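Local coordinates for sesquisabinene B synthase 2 (Santalum album, PDB 6A2A), which probably converts farnesyl diphosphate into the sesquiterpene sesquisabinene B, using magnesium or manganese ions as cofactor, at residues A[479-482]-A[486-489]; A[464-469]-A[491-496]; A[395-400]-A[473-478]; A[457-462]-A[527-532]; A[448-453]-A[501-506]. One frame throughout, in Å; residues are numbered along the deposited sequence.

Interaction 1 (A[479-482]-A[486-489]); sequences QCYM and GASQ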
# COMPACT_ATOMS: atom_id res chain seq x y z
N GLN A 479 -15.94 19.88 -33.54
CA GLN A 479 -16.39 19.19 -34.72
C GLN A 479 -17.86 18.89 -34.67
O GLN A 479 -18.53 19.05 -35.65
CB GLN A 479 -15.58 17.92 -35.00
CG GLN A 479 -15.84 17.31 -36.36
CD GLN A 479 -15.47 18.19 -37.53
OE1 GLN A 479 -14.38 18.70 -37.61
NE2 GLN A 479 -16.39 18.39 -38.42
N CYS A 480 -18.36 18.50 -33.52
CA CYS A 480 -19.78 18.24 -33.39
C CYS A 480 -20.60 19.48 -33.72
O CYS A 480 -21.59 19.38 -34.35
CB CYS A 480 -20.13 17.81 -31.97
SG CYS A 480 -19.74 16.14 -31.61
N TYR A 481 -20.19 20.61 -33.21
CA TYR A 481 -20.88 21.85 -33.46
C TYR A 481 -20.71 22.25 -34.92
O TYR A 481 -21.63 22.70 -35.52
CB TYR A 481 -20.42 22.96 -32.56
CG TYR A 481 -21.23 24.21 -32.74
CD1 TYR A 481 -22.47 24.33 -32.20
CD2 TYR A 481 -20.74 25.25 -33.47
CE1 TYR A 481 -23.20 25.46 -32.38
CE2 TYR A 481 -21.46 26.39 -33.65
CZ TYR A 481 -22.69 26.49 -33.10
OH TYR A 481 -23.40 27.61 -33.28
N MET A 482 -19.53 22.04 -35.48
CA MET A 482 -19.29 22.29 -36.88
C MET A 482 -20.24 21.47 -37.73
O MET A 482 -20.83 21.98 -38.64
CB MET A 482 -17.90 21.90 -37.26
CG MET A 482 -16.89 22.89 -36.87
SD MET A 482 -15.28 22.30 -37.25
CE MET A 482 -15.26 22.54 -39.02
N GLY A 486 -23.13 23.68 -39.51
CA GLY A 486 -22.41 23.93 -40.73
C GLY A 486 -21.47 25.11 -40.51
O GLY A 486 -21.18 25.87 -41.40
N ALA A 487 -20.94 25.24 -39.32
CA ALA A 487 -20.08 26.33 -39.00
C ALA A 487 -18.66 26.03 -39.28
O ALA A 487 -18.29 24.92 -39.43
CB ALA A 487 -20.26 26.69 -37.55
N SER A 488 -17.83 27.05 -39.35
CA SER A 488 -16.42 26.85 -39.59
C SER A 488 -15.71 26.50 -38.32
O SER A 488 -16.24 26.65 -37.27
CB SER A 488 -15.81 28.12 -40.09
OG SER A 488 -15.92 29.13 -39.14
N GLN A 489 -14.46 26.10 -38.43
CA GLN A 489 -13.70 25.75 -37.26
C GLN A 489 -13.57 26.94 -36.36
O GLN A 489 -13.75 26.81 -35.19
CB GLN A 489 -12.34 25.22 -37.62
CG GLN A 489 -11.68 24.42 -36.52
CD GLN A 489 -10.86 25.27 -35.58
OE1 GLN A 489 -10.81 25.03 -34.41
NE2 GLN A 489 -10.19 26.26 -36.11
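Met482 O accepts two weak backbone bonds where the chain turns out of helix 477-485: Gly486 N lies 3.0 Å from it and Ala487 N 3.3 Å. Both N-H groups meet it at a poor angle, 126° for Gly486. Gly486 has left helical geometry with a positive phi, and this swings the chain back beside the helix. The Met482 side chain fills the bend. Met482 CG stands 3.6 Å from Ala487 O. Farther out a turn at chi3 (76°) curls Met482 CE to 3.7 Å from Gln489 N. Met482 SD also passes 3.8 Å from Gln489 CA. Tyr481 CE2 meets Ala487 CB at 4.1 Å. With an alanine in place of Met482, the space its CG, SD and CE take beside Ala487 O and Gln489 N is likely to be left unfilled. Ser488, the N-cap, accepts from Val491 N with its OG. The contact is thus the turn between helices 477-485 and 489-510, whose Ala492 also packs on Tyr481 and Met482.

Interaction 2 (A[464-469]-A[491-496]); sequences TSPDEM and VAREHI
Arg493 reaches the carbonyl of Thr464 because its chain starts nearly straight and then bends. CG is anti to the backbone N (chi1 180°) and the chain stays extended at chi2, which carries it out from helix 489-510. A turn at chi3 (-66°) then sets the guanidinium beside the 464-469 segment. Arg493 NH2 makes a weak hydrogen bond to Thr464 O at 3.5 Å. The oxygen lies at the guanidinium edge, near its plane, but the N-H points only roughly at it, with an angle of 142°. Arg493 NH2 also comes within 4.1 Å of Pro466 CD, and the two side chains cross at about a right angle. The backbones stay well apart: the CA atoms of Thr464 and Arg493 are 10.9 Å from each other. The other guanidinium nitrogens are also engaged. NH1 bonds to Leu462 O, NE bonds to Gln489 OE1, and Tyr538 makes a cation-pi contact. Together these partners probably fix the rotation of the guanidinium. Ser465 to Glu468 form a type I beta turn, closed by Glu468 N to Ser465 O at 2.8 Å. The arrangement is an arginine tying a helix to the loop after helix 447-462, in the alpha-helical metal-binding domain of a terpene synthase. Helix 447-462 carries Asn460, a ligand of a second magnesium ion seen in this protein, whose side chain is about 5 Å from that of Thr464.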
# COMPACT_ATOMS: atom_id res chain seq x y z
N THR A 464 -7.26 20.53 -27.90
CA THR A 464 -6.82 19.77 -29.02
C THR A 464 -6.37 20.66 -30.14
O THR A 464 -7.13 21.42 -30.70
CB THR A 464 -7.91 18.80 -29.52
OG1 THR A 464 -8.98 19.53 -30.13
CG2 THR A 464 -8.45 18.03 -28.39
N SER A 465 -5.10 20.51 -30.43
CA SER A 465 -4.46 21.25 -31.47
C SER A 465 -4.97 20.73 -32.77
O SER A 465 -4.98 19.52 -32.95
CB SER A 465 -2.98 20.92 -31.45
OG SER A 465 -2.74 19.61 -31.92
N PRO A 466 -5.29 21.62 -33.74
CA PRO A 466 -5.72 21.44 -35.16
C PRO A 466 -4.93 20.53 -36.12
O PRO A 466 -5.32 20.34 -37.24
CB PRO A 466 -5.80 22.87 -35.67
CG PRO A 466 -6.37 23.60 -34.47
CD PRO A 466 -5.80 22.90 -33.23
N ASP A 467 -3.84 19.97 -35.63
CA ASP A 467 -3.04 18.94 -36.20
C ASP A 467 -3.96 17.73 -36.09
O ASP A 467 -4.06 16.96 -37.01
CB ASP A 467 -1.88 18.72 -35.26
CG ASP A 467 -0.83 17.75 -35.77
OD1 ASP A 467 -0.79 17.46 -36.97
OD2 ASP A 467 -0.00 17.30 -34.93
N GLU A 468 -4.62 17.55 -34.95
CA GLU A 468 -5.51 16.42 -34.77
C GLU A 468 -6.93 16.74 -35.21
O GLU A 468 -7.76 15.86 -35.37
CB GLU A 468 -5.44 15.95 -33.33
CG GLU A 468 -6.47 14.93 -32.93
CD GLU A 468 -6.00 13.49 -33.06
OE1 GLU A 468 -6.56 12.82 -33.95
OE2 GLU A 468 -5.14 13.03 -32.27
N MET A 469 -7.19 18.02 -35.46
CA MET A 469 -8.50 18.45 -35.90
C MET A 469 -8.66 18.10 -37.36
O MET A 469 -9.70 17.63 -37.79
CB MET A 469 -8.72 19.93 -35.62
CG MET A 469 -9.43 20.23 -34.31
SD MET A 469 -11.03 21.04 -34.54
CE MET A 469 -11.92 19.72 -35.34
N VAL A 491 -15.55 29.66 -36.08
CA VAL A 491 -16.83 30.04 -35.53
C VAL A 491 -17.22 29.04 -34.47
O VAL A 491 -17.74 29.40 -33.45
CB VAL A 491 -17.90 30.08 -36.61
CG1 VAL A 491 -19.27 30.06 -36.02
CG2 VAL A 491 -17.73 31.32 -37.46
N ALA A 492 -16.98 27.77 -34.74
CA ALA A 492 -17.31 26.73 -33.81
C ALA A 492 -16.47 26.80 -32.53
O ALA A 492 -16.96 26.59 -31.48
CB ALA A 492 -17.20 25.40 -34.47
N ARG A 493 -15.19 27.11 -32.66
CA ARG A 493 -14.33 27.25 -31.52
C ARG A 493 -14.83 28.41 -30.68
O ARG A 493 -14.88 28.32 -29.50
CB ARG A 493 -12.88 27.47 -31.94
CG ARG A 493 -11.90 27.64 -30.80
CD ARG A 493 -10.43 27.55 -31.17
NE ARG A 493 -10.02 26.25 -31.63
CZ ARG A 493 -9.53 25.30 -30.85
NH1 ARG A 493 -9.36 25.52 -29.59
NH2 ARG A 493 -9.21 24.16 -31.34
N GLU A 494 -15.19 29.51 -31.33
CA GLU A 494 -15.71 30.67 -30.61
C GLU A 494 -16.99 30.30 -29.86
O GLU A 494 -17.19 30.75 -28.71
CB GLU A 494 -15.94 31.86 -31.55
CG GLU A 494 -14.64 32.55 -31.92
CD GLU A 494 -14.70 33.71 -32.91
OE1 GLU A 494 -15.72 33.84 -33.65
OE2 GLU A 494 -13.71 34.47 -32.97
N HIS A 495 -17.84 29.50 -30.50
CA HIS A 495 -19.06 29.03 -29.84
C HIS A 495 -18.71 28.21 -28.57
O HIS A 495 -19.25 28.43 -27.49
CB HIS A 495 -19.90 28.19 -30.80
CG HIS A 495 -21.19 27.78 -30.19
ND1 HIS A 495 -22.25 28.66 -30.05
CD2 HIS A 495 -21.58 26.63 -29.60
CE1 HIS A 495 -23.24 28.07 -29.42
NE2 HIS A 495 -22.87 26.81 -29.16
N ILE A 496 -17.74 27.33 -28.69
CA ILE A 496 -17.40 26.43 -27.54
C ILE A 496 -16.78 27.25 -26.41
O ILE A 496 -17.13 27.10 -25.21
CB ILE A 496 -16.53 25.25 -28.01
CG1 ILE A 496 -17.17 24.39 -29.12
CG2 ILE A 496 -16.19 24.42 -26.78
CD1 ILE A 496 -18.59 23.93 -28.85

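Interaction 3 (A[395-400]-A[473-478]); sequences AKWFHE and DNLKSI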
# COMPACT_ATOMS: atom_id res chain seq x y z
N ALA A 395 -17.84 4.62 -28.58
CA ALA A 395 -17.26 3.60 -29.51
C ALA A 395 -18.30 3.21 -30.56
O ALA A 395 -17.94 3.03 -31.73
CB ALA A 395 -16.78 2.37 -28.75
N LYS A 396 -19.54 3.05 -30.13
CA LYS A 396 -20.65 2.72 -31.07
C LYS A 396 -20.79 3.82 -32.13
O LYS A 396 -20.73 3.57 -33.35
CB LYS A 396 -21.92 2.48 -30.25
CG LYS A 396 -23.12 2.06 -31.07
CD LYS A 396 -24.23 1.51 -30.23
CE LYS A 396 -25.04 2.60 -29.56
NZ LYS A 396 -26.00 3.25 -30.50
N TRP A 397 -20.86 5.07 -31.69
CA TRP A 397 -20.86 6.19 -32.65
C TRP A 397 -19.68 6.16 -33.63
O TRP A 397 -19.86 6.41 -34.84
CB TRP A 397 -20.92 7.50 -31.88
CG TRP A 397 -22.18 7.71 -31.09
CD1 TRP A 397 -23.41 7.15 -31.29
CD2 TRP A 397 -22.37 8.70 -30.07
NE1 TRP A 397 -24.32 7.66 -30.40
CE2 TRP A 397 -23.71 8.65 -29.66
CE3 TRP A 397 -21.52 9.62 -29.46
CZ2 TRP A 397 -24.23 9.48 -28.67
CZ3 TRP A 397 -22.01 10.40 -28.44
CH2 TRP A 397 -23.35 10.34 -28.06
N PHE A 398 -18.47 5.94 -33.13
CA PHE A 398 -17.25 6.00 -33.91
C PHE A 398 -17.29 4.90 -34.99
O PHE A 398 -16.95 5.19 -36.15
CB PHE A 398 -16.03 5.79 -33.01
CG PHE A 398 -14.68 5.61 -33.68
CD1 PHE A 398 -14.09 6.63 -34.40
CD2 PHE A 398 -13.95 4.44 -33.49
CE1 PHE A 398 -12.83 6.48 -34.95
CE2 PHE A 398 -12.70 4.27 -34.08
CZ PHE A 398 -12.14 5.30 -34.80
N HIS A 399 -17.71 3.69 -34.59
CA HIS A 399 -17.76 2.51 -35.49
C HIS A 399 -18.95 2.58 -36.46
O HIS A 399 -18.82 2.01 -37.55
CB HIS A 399 -17.83 1.19 -34.71
CG HIS A 399 -16.59 0.87 -33.96
ND1 HIS A 399 -15.33 0.84 -34.57
CD2 HIS A 399 -16.40 0.55 -32.65
CE1 HIS A 399 -14.42 0.55 -33.65
NE2 HIS A 399 -15.05 0.37 -32.47
N GLU A 400 -20.07 3.19 -36.08
CA GLU A 400 -21.25 3.34 -36.96
C GLU A 400 -21.15 4.59 -37.83
O GLU A 400 -22.01 4.80 -38.67
CB GLU A 400 -22.55 3.58 -36.19
CG GLU A 400 -23.13 2.38 -35.48
CD GLU A 400 -24.26 2.83 -34.57
OE1 GLU A 400 -24.48 4.08 -34.46
OE2 GLU A 400 -24.91 1.94 -33.98
N ASP A 473 -12.05 14.11 -36.29
CA ASP A 473 -12.67 13.34 -35.21
C ASP A 473 -14.00 14.02 -34.92
O ASP A 473 -14.03 15.17 -34.44
CB ASP A 473 -11.77 13.31 -33.98
CG ASP A 473 -12.36 12.48 -32.86
OD1 ASP A 473 -13.60 12.24 -32.86
OD2 ASP A 473 -11.58 12.11 -31.96
N ASN A 474 -15.08 13.32 -35.29
CA ASN A 474 -16.46 13.82 -35.17
C ASN A 474 -16.91 13.84 -33.72
O ASN A 474 -17.93 14.45 -33.42
CB ASN A 474 -17.45 12.97 -35.98
CG ASN A 474 -17.37 13.31 -37.45
OD1 ASN A 474 -17.14 14.47 -37.79
ND2 ASN A 474 -17.54 12.31 -38.32
N LEU A 475 -16.18 13.14 -32.84
CA LEU A 475 -16.62 12.98 -31.49
C LEU A 475 -15.81 13.89 -30.58
O LEU A 475 -15.35 13.42 -29.54
CB LEU A 475 -16.45 11.51 -31.06
CG LEU A 475 -17.23 10.48 -31.89
CD1 LEU A 475 -17.44 9.20 -31.08
CD2 LEU A 475 -18.56 11.03 -32.35
N LYS A 476 -15.69 15.16 -30.96
CA LYS A 476 -15.19 16.16 -30.08
C LYS A 476 -16.07 17.42 -30.24
O LYS A 476 -16.69 17.58 -31.26
CB LYS A 476 -13.73 16.46 -30.43
CG LYS A 476 -12.74 15.33 -30.18
CD LYS A 476 -12.36 15.17 -28.73
CE LYS A 476 -11.50 13.96 -28.45
NZ LYS A 476 -12.26 12.91 -27.72
N SER A 477 -16.13 18.24 -29.20
CA SER A 477 -16.98 19.41 -29.16
C SER A 477 -17.03 20.31 -30.40
O SER A 477 -18.05 20.55 -30.93
CB SER A 477 -16.68 20.26 -27.92
OG SER A 477 -16.82 19.57 -26.74
N ILE A 478 -15.89 20.82 -30.80
CA ILE A 478 -15.84 21.71 -31.93
C ILE A 478 -16.41 21.07 -33.19
O ILE A 478 -17.27 21.60 -33.77
CB ILE A 478 -14.43 22.25 -32.19
CG1 ILE A 478 -13.93 23.03 -31.00
CG2 ILE A 478 -14.42 23.16 -33.39
CD1 ILE A 478 -12.45 23.27 -31.00
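A single leucine makes nearly all of this contact. Leu475 projects from a loop and sets one methyl, CD1, against the flank of helix 377-400. Leu475 CD1 lies 4.0 Å from Trp397 CB and equally 4.0 Å from the backbone Phe398 N. Leu475 CD1 is also 4.2 Å from Phe398 CB. The methyl thus rests on the backbone between two neighbouring aromatic residues, touching the roots of their side chains. The other branch of the leucine, CD2, approaches the Trp397 ring obliquely. The two aromatic side chains leave the helix in different directions. CG of Trp397 is anti to its carbonyl carbon (chi1 -65°), whereas CG of Phe398 is anti to its backbone N (chi1 171°). No hydrogen bond crosses between the segments.

The leucine is presented by an Asx turn. Asp473 OD1 accepts from Leu475 N at 2.7 Å, on the anti side of the carboxylate and 26° out of its plane. The turn leads through Lys476, the N-cap residue, into helix 477-485. The contact lies in the alpha-helical class I terpene synthase domain, near its metal site. The side chain of Leu475 is about 4 Å from that of Glu394, a magnesium ligand seen in this protein. Pro404, in the loop after helix 377-400, touches both Leu475 and Trp397. Farther along, Ser477 OG bonds to Asp461 OD2 on helix 447-462.

Interaction 4 (A[457-462]-A[527-532]); sequences RIINDL and NVVRGS
Ile459 packs tightly by its two branches against one side of helix 521-535. Ile459 CD1 meets Val529 CG1 at 3.6 Å, and the two side chains cross at about a right angle. Ile459 CG2 lies 3.5 Å from Ser532 O and 3.9 Å from Ser532 CB. With CG1 anti to the carbonyl carbon (chi1 -65°), the longer branch runs to the valine while CG2 faces the serine. Were Ile459 shortened to an alanine, Val529 CG1 and Ser532 would likely lose their packing partner and a gap would open between the helices.

The contact is looser toward Asn460, a magnesium ligand seen in this protein. Its side chain comes no nearer than 5.9 Å to the 527-532 segment, and it is partly exposed. Arg457 points its CB away from that segment, and Arg457 NH1 makes a salt bridge to Asp461 OD1 at 3.0 Å, within helix 447-462. The oxygen uses its syn lone pair and lies in the guanidinium plane. Ser532 OG has Tyr288 OH as its polar partner. Around this buried contact, Val529 also rests on Trp504 of helix 489-510, and Ile458 on Ile496 of that helix. Arg457 turns to helix 406-416. Helix 447-462 thus packs against helices 521-535, 489-510 and 406-416.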
# COMPACT_ATOMS: atom_id res chain seq x y z
N ARG A 457 -14.99 18.60 -19.71
CA ARG A 457 -15.08 18.02 -21.03
C ARG A 457 -14.83 19.05 -22.12
O ARG A 457 -13.95 18.84 -22.97
CB ARG A 457 -16.43 17.32 -21.24
CG ARG A 457 -16.70 16.93 -22.68
CD ARG A 457 -15.72 16.14 -23.46
NE ARG A 457 -15.42 14.83 -22.87
CZ ARG A 457 -14.43 14.03 -23.22
NH1 ARG A 457 -13.46 14.45 -24.02
NH2 ARG A 457 -14.37 12.82 -22.67
N ILE A 458 -15.49 20.18 -22.10
CA ILE A 458 -15.32 21.14 -23.18
C ILE A 458 -13.91 21.74 -23.15
O ILE A 458 -13.28 21.94 -24.23
CB ILE A 458 -16.39 22.22 -23.12
CG1 ILE A 458 -17.74 21.63 -23.54
CG2 ILE A 458 -15.97 23.40 -23.96
CD1 ILE A 458 -18.88 22.63 -23.41
N ILE A 459 -13.38 21.97 -21.97
CA ILE A 459 -12.04 22.51 -21.85
C ILE A 459 -11.01 21.54 -22.46
O ILE A 459 -10.17 21.92 -23.20
CB ILE A 459 -11.70 22.88 -20.41
CG1 ILE A 459 -12.59 24.01 -19.95
CG2 ILE A 459 -10.24 23.25 -20.32
CD1 ILE A 459 -12.68 24.23 -18.47
N ASN A 460 -11.12 20.27 -22.11
CA ASN A 460 -10.26 19.25 -22.67
C ASN A 460 -10.36 19.27 -24.19
O ASN A 460 -9.38 19.28 -24.85
CB ASN A 460 -10.61 17.89 -22.12
CG ASN A 460 -9.63 16.80 -22.52
OD1 ASN A 460 -9.47 16.51 -23.64
ND2 ASN A 460 -9.04 16.19 -21.56
N ASP A 461 -11.57 19.31 -24.73
CA ASP A 461 -11.76 19.31 -26.17
C ASP A 461 -11.14 20.53 -26.88
O ASP A 461 -10.70 20.45 -27.97
CB ASP A 461 -13.24 19.17 -26.54
CG ASP A 461 -13.82 17.78 -26.26
OD1 ASP A 461 -13.16 16.95 -25.67
OD2 ASP A 461 -14.96 17.57 -26.62
N LEU A 462 -11.17 21.66 -26.21
CA LEU A 462 -10.62 22.89 -26.75
C LEU A 462 -9.13 22.84 -26.77
O LEU A 462 -8.50 23.54 -27.47
CB LEU A 462 -11.07 24.10 -25.95
CG LEU A 462 -12.48 24.59 -26.16
CD1 LEU A 462 -12.86 25.55 -25.09
CD2 LEU A 462 -12.65 25.25 -27.50
N ASN A 527 -12.27 23.38 -8.48
CA ASN A 527 -10.84 23.25 -8.70
C ASN A 527 -10.60 22.21 -9.80
O ASN A 527 -9.60 22.32 -10.46
CB ASN A 527 -10.12 22.97 -7.39
CG ASN A 527 -9.97 24.22 -6.57
OD1 ASN A 527 -9.70 25.27 -7.14
ND2 ASN A 527 -10.16 24.13 -5.27
N VAL A 528 -11.49 21.19 -9.99
CA VAL A 528 -11.27 20.30 -11.17
C VAL A 528 -11.32 21.10 -12.47
O VAL A 528 -10.65 20.75 -13.44
CB VAL A 528 -12.19 19.06 -11.25
CG1 VAL A 528 -11.95 18.13 -10.09
CG2 VAL A 528 -13.66 19.40 -11.33
N VAL A 529 -12.15 22.13 -12.54
CA VAL A 529 -12.24 22.93 -13.72
C VAL A 529 -10.91 23.67 -13.95
O VAL A 529 -10.38 23.71 -15.07
CB VAL A 529 -13.43 23.90 -13.67
CG1 VAL A 529 -13.49 24.71 -14.95
CG2 VAL A 529 -14.76 23.16 -13.43
N ARG A 530 -10.44 24.26 -12.88
CA ARG A 530 -9.14 25.01 -12.94
C ARG A 530 -8.03 24.06 -13.39
O ARG A 530 -7.20 24.44 -14.24
CB ARG A 530 -8.87 25.61 -11.57
CG ARG A 530 -9.78 26.78 -11.23
CD ARG A 530 -9.79 27.06 -9.74
NE ARG A 530 -10.49 28.33 -9.54
CZ ARG A 530 -10.90 28.78 -8.35
NH1 ARG A 530 -10.76 28.05 -7.25
NH2 ARG A 530 -11.48 29.99 -8.29
N GLY A 531 -8.02 22.84 -12.83
CA GLY A 531 -7.07 21.82 -13.30
C GLY A 531 -7.16 21.61 -14.80
O GLY A 531 -6.14 21.48 -15.46
N SER A 532 -8.38 21.52 -15.36
CA SER A 532 -8.55 21.30 -16.78
C SER A 532 -8.00 22.48 -17.59
O SER A 532 -7.32 22.28 -18.60
CB SER A 532 -10.01 21.01 -17.12
OG SER A 532 -10.37 19.80 -16.47

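Interaction 5 (A[448-453]-A[501-506]); sequences FVRASC and RMWWKR
Arg450, which lies at the edge of the Trp503 ring, has its NH1 in a salt bridge with Asp411 OD1. Its other terminal nitrogen, Arg450 NH2, comes near the ring plane, 4.1 Å from Trp503 CH2. The guanidinium and ring planes stand 85° apart, so the groups do not stack. The arginine chain is extended from CG to NE, which brings Arg450 NH2 to the edge of the six-membered ring. The closest packing lies nearer the helix backbones. Ala451 CB meets Trp503 CE3 at 3.5 Å and Trp503 CZ3 at 4.1 Å, coming at the ring obliquely. Ala451 CA is also 3.7 Å from Trp503 CE3. The small alanine lets the helices come close, with the CA atoms of Ala451 and Trp503 5.6 Å apart. Trp503 has CG anti to its carbonyl carbon (chi1 -77°), which lays the six-membered ring beside helix 447-462. Leu447, Ile454 and Leu455 of that helix also touch it. One face of the Trp503 indole carries the methyl CE of Met502, 3.3 Å above the plane and toward the rim.

This is close helix-to-helix packing, with a small residue set against a large aromatic one. It joins helices 447-462 and 489-510 inside the alpha-helical terpene synthase fold, away from the metal site.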
# COMPACT_ATOMS: atom_id res chain seq x y z
N PHE A 448 -24.73 22.42 -10.20
CA PHE A 448 -23.34 22.73 -9.77
C PHE A 448 -22.38 21.67 -10.30
O PHE A 448 -21.33 22.00 -10.81
CB PHE A 448 -23.27 22.72 -8.25
CG PHE A 448 -21.96 23.17 -7.65
CD1 PHE A 448 -21.37 24.34 -8.04
CD2 PHE A 448 -21.37 22.43 -6.64
CE1 PHE A 448 -20.18 24.76 -7.46
CE2 PHE A 448 -20.19 22.84 -6.07
CZ PHE A 448 -19.61 24.01 -6.48
N VAL A 449 -22.74 20.43 -10.13
CA VAL A 449 -21.86 19.31 -10.55
C VAL A 449 -21.91 19.17 -12.07
O VAL A 449 -20.88 18.95 -12.67
CB VAL A 449 -22.30 18.02 -9.84
CG1 VAL A 449 -21.42 16.86 -10.23
CG2 VAL A 449 -22.33 18.23 -8.35
N ARG A 450 -23.07 19.31 -12.66
CA ARG A 450 -23.21 19.18 -14.13
C ARG A 450 -22.32 20.23 -14.82
O ARG A 450 -21.68 19.89 -15.75
CB ARG A 450 -24.67 19.37 -14.52
CG ARG A 450 -25.00 18.95 -15.94
CD ARG A 450 -26.39 19.36 -16.36
NE ARG A 450 -26.76 18.82 -17.64
CZ ARG A 450 -27.45 19.44 -18.60
NH1 ARG A 450 -27.58 18.84 -19.76
NH2 ARG A 450 -28.01 20.62 -18.40
N ALA A 451 -22.36 21.45 -14.33
CA ALA A 451 -21.55 22.55 -14.90
C ALA A 451 -20.07 22.17 -14.86
O ALA A 451 -19.40 22.30 -15.85
CB ALA A 451 -21.84 23.81 -14.14
N SER A 452 -19.61 21.71 -13.73
CA SER A 452 -18.20 21.29 -13.55
C SER A 452 -17.83 20.18 -14.54
O SER A 452 -16.86 20.32 -15.22
CB SER A 452 -17.93 20.88 -12.15
OG SER A 452 -16.61 20.45 -11.98
N CYS A 453 -18.62 19.13 -14.63
CA CYS A 453 -18.27 18.04 -15.56
C CYS A 453 -18.33 18.52 -17.01
O CYS A 453 -17.48 18.16 -17.75
CB CYS A 453 -19.18 16.83 -15.35
SG CYS A 453 -19.09 16.22 -13.65
N ARG A 501 -17.53 30.16 -20.93
CA ARG A 501 -17.81 31.34 -20.11
C ARG A 501 -19.19 31.24 -19.46
O ARG A 501 -19.35 31.55 -18.28
CB ARG A 501 -17.70 32.63 -20.94
CG ARG A 501 -16.28 32.88 -21.40
CD ARG A 501 -16.07 34.26 -22.04
NE ARG A 501 -16.92 34.42 -23.18
CZ ARG A 501 -16.58 34.13 -24.43
NH1 ARG A 501 -15.38 33.66 -24.72
NH2 ARG A 501 -17.44 34.32 -25.41
N MET A 502 -20.16 30.75 -20.22
CA MET A 502 -21.54 30.56 -19.68
C MET A 502 -21.55 29.61 -18.48
O MET A 502 -22.16 29.86 -17.46
CB MET A 502 -22.44 30.01 -20.79
CG MET A 502 -23.88 29.76 -20.34
SD MET A 502 -24.27 28.10 -19.68
CE MET A 502 -23.92 27.15 -21.15
N TRP A 503 -20.94 28.43 -18.60
CA TRP A 503 -21.01 27.46 -17.49
C TRP A 503 -20.23 27.95 -16.28
O TRP A 503 -20.63 27.72 -15.17
CB TRP A 503 -20.54 26.08 -17.97
CG TRP A 503 -21.50 25.30 -18.79
CD1 TRP A 503 -21.39 24.94 -20.10
CD2 TRP A 503 -22.75 24.76 -18.34
NE1 TRP A 503 -22.51 24.24 -20.51
CE2 TRP A 503 -23.35 24.11 -19.45
CE3 TRP A 503 -23.44 24.82 -17.13
CZ2 TRP A 503 -24.58 23.49 -19.35
CZ3 TRP A 503 -24.69 24.25 -17.06
CH2 TRP A 503 -25.21 23.56 -18.13
N TRP A 504 -19.13 28.70 -16.49
CA TRP A 504 -18.50 29.35 -15.38
C TRP A 504 -19.45 30.34 -14.68
O TRP A 504 -19.42 30.44 -13.48
CB TRP A 504 -17.21 30.06 -15.84
CG TRP A 504 -15.94 29.32 -15.54
CD1 TRP A 504 -15.16 28.69 -16.46
CD2 TRP A 504 -15.34 29.07 -14.27
NE1 TRP A 504 -14.09 28.11 -15.84
CE2 TRP A 504 -14.16 28.33 -14.51
CE3 TRP A 504 -15.62 29.44 -12.95
CZ2 TRP A 504 -13.28 27.97 -13.50
CZ3 TRP A 504 -14.77 29.05 -11.94
CH2 TRP A 504 -13.60 28.33 -12.23
N LYS A 505 -20.19 31.12 -15.43
CA LYS A 505 -21.19 32.03 -14.82
C LYS A 505 -22.18 31.27 -13.92
O LYS A 505 -22.51 31.68 -12.81
CB LYS A 505 -21.90 32.78 -15.93
CG LYS A 505 -21.11 33.94 -16.55
CD LYS A 505 -21.73 34.38 -17.84
CE LYS A 505 -20.92 35.41 -18.56
NZ LYS A 505 -21.59 35.85 -19.80
N ARG A 506 -22.63 30.11 -14.39
CA ARG A 506 -23.54 29.28 -13.57
C ARG A 506 -22.85 28.75 -12.33
O ARG A 506 -23.39 28.75 -11.25
CB ARG A 506 -24.11 28.19 -14.49
CG ARG A 506 -24.80 28.76 -15.72
CD ARG A 506 -25.87 27.91 -16.37
NE ARG A 506 -27.12 28.05 -15.66
CZ ARG A 506 -28.27 27.53 -16.09
NH1 ARG A 506 -28.32 26.84 -17.24
NH2 ARG A 506 -29.35 27.72 -15.38

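How the interactions relate
Following the chain, interaction 3 opens first, on helix 377-400, and closes at 473-478. Helix 447-462 opens interaction 5 at 448-453 and interaction 4 at 457-462. The loop after it opens interaction 2. Interaction 1 is the short corner between helices 477-485 and 489-510, nested within interactions 2, 4 and 5. Interaction 2 closes at 491-496, also inside interactions 4 and 5. Interaction 5 closes at 501-506 and interaction 4 last, at 527-532, so these two cross. Interaction 3 crosses 2, 4 and 5, and precedes 1. Ile478 packs on Arg493 and Ile496, joining interactions 3 and 2. Val528 on Ser452 joins 4 and 5.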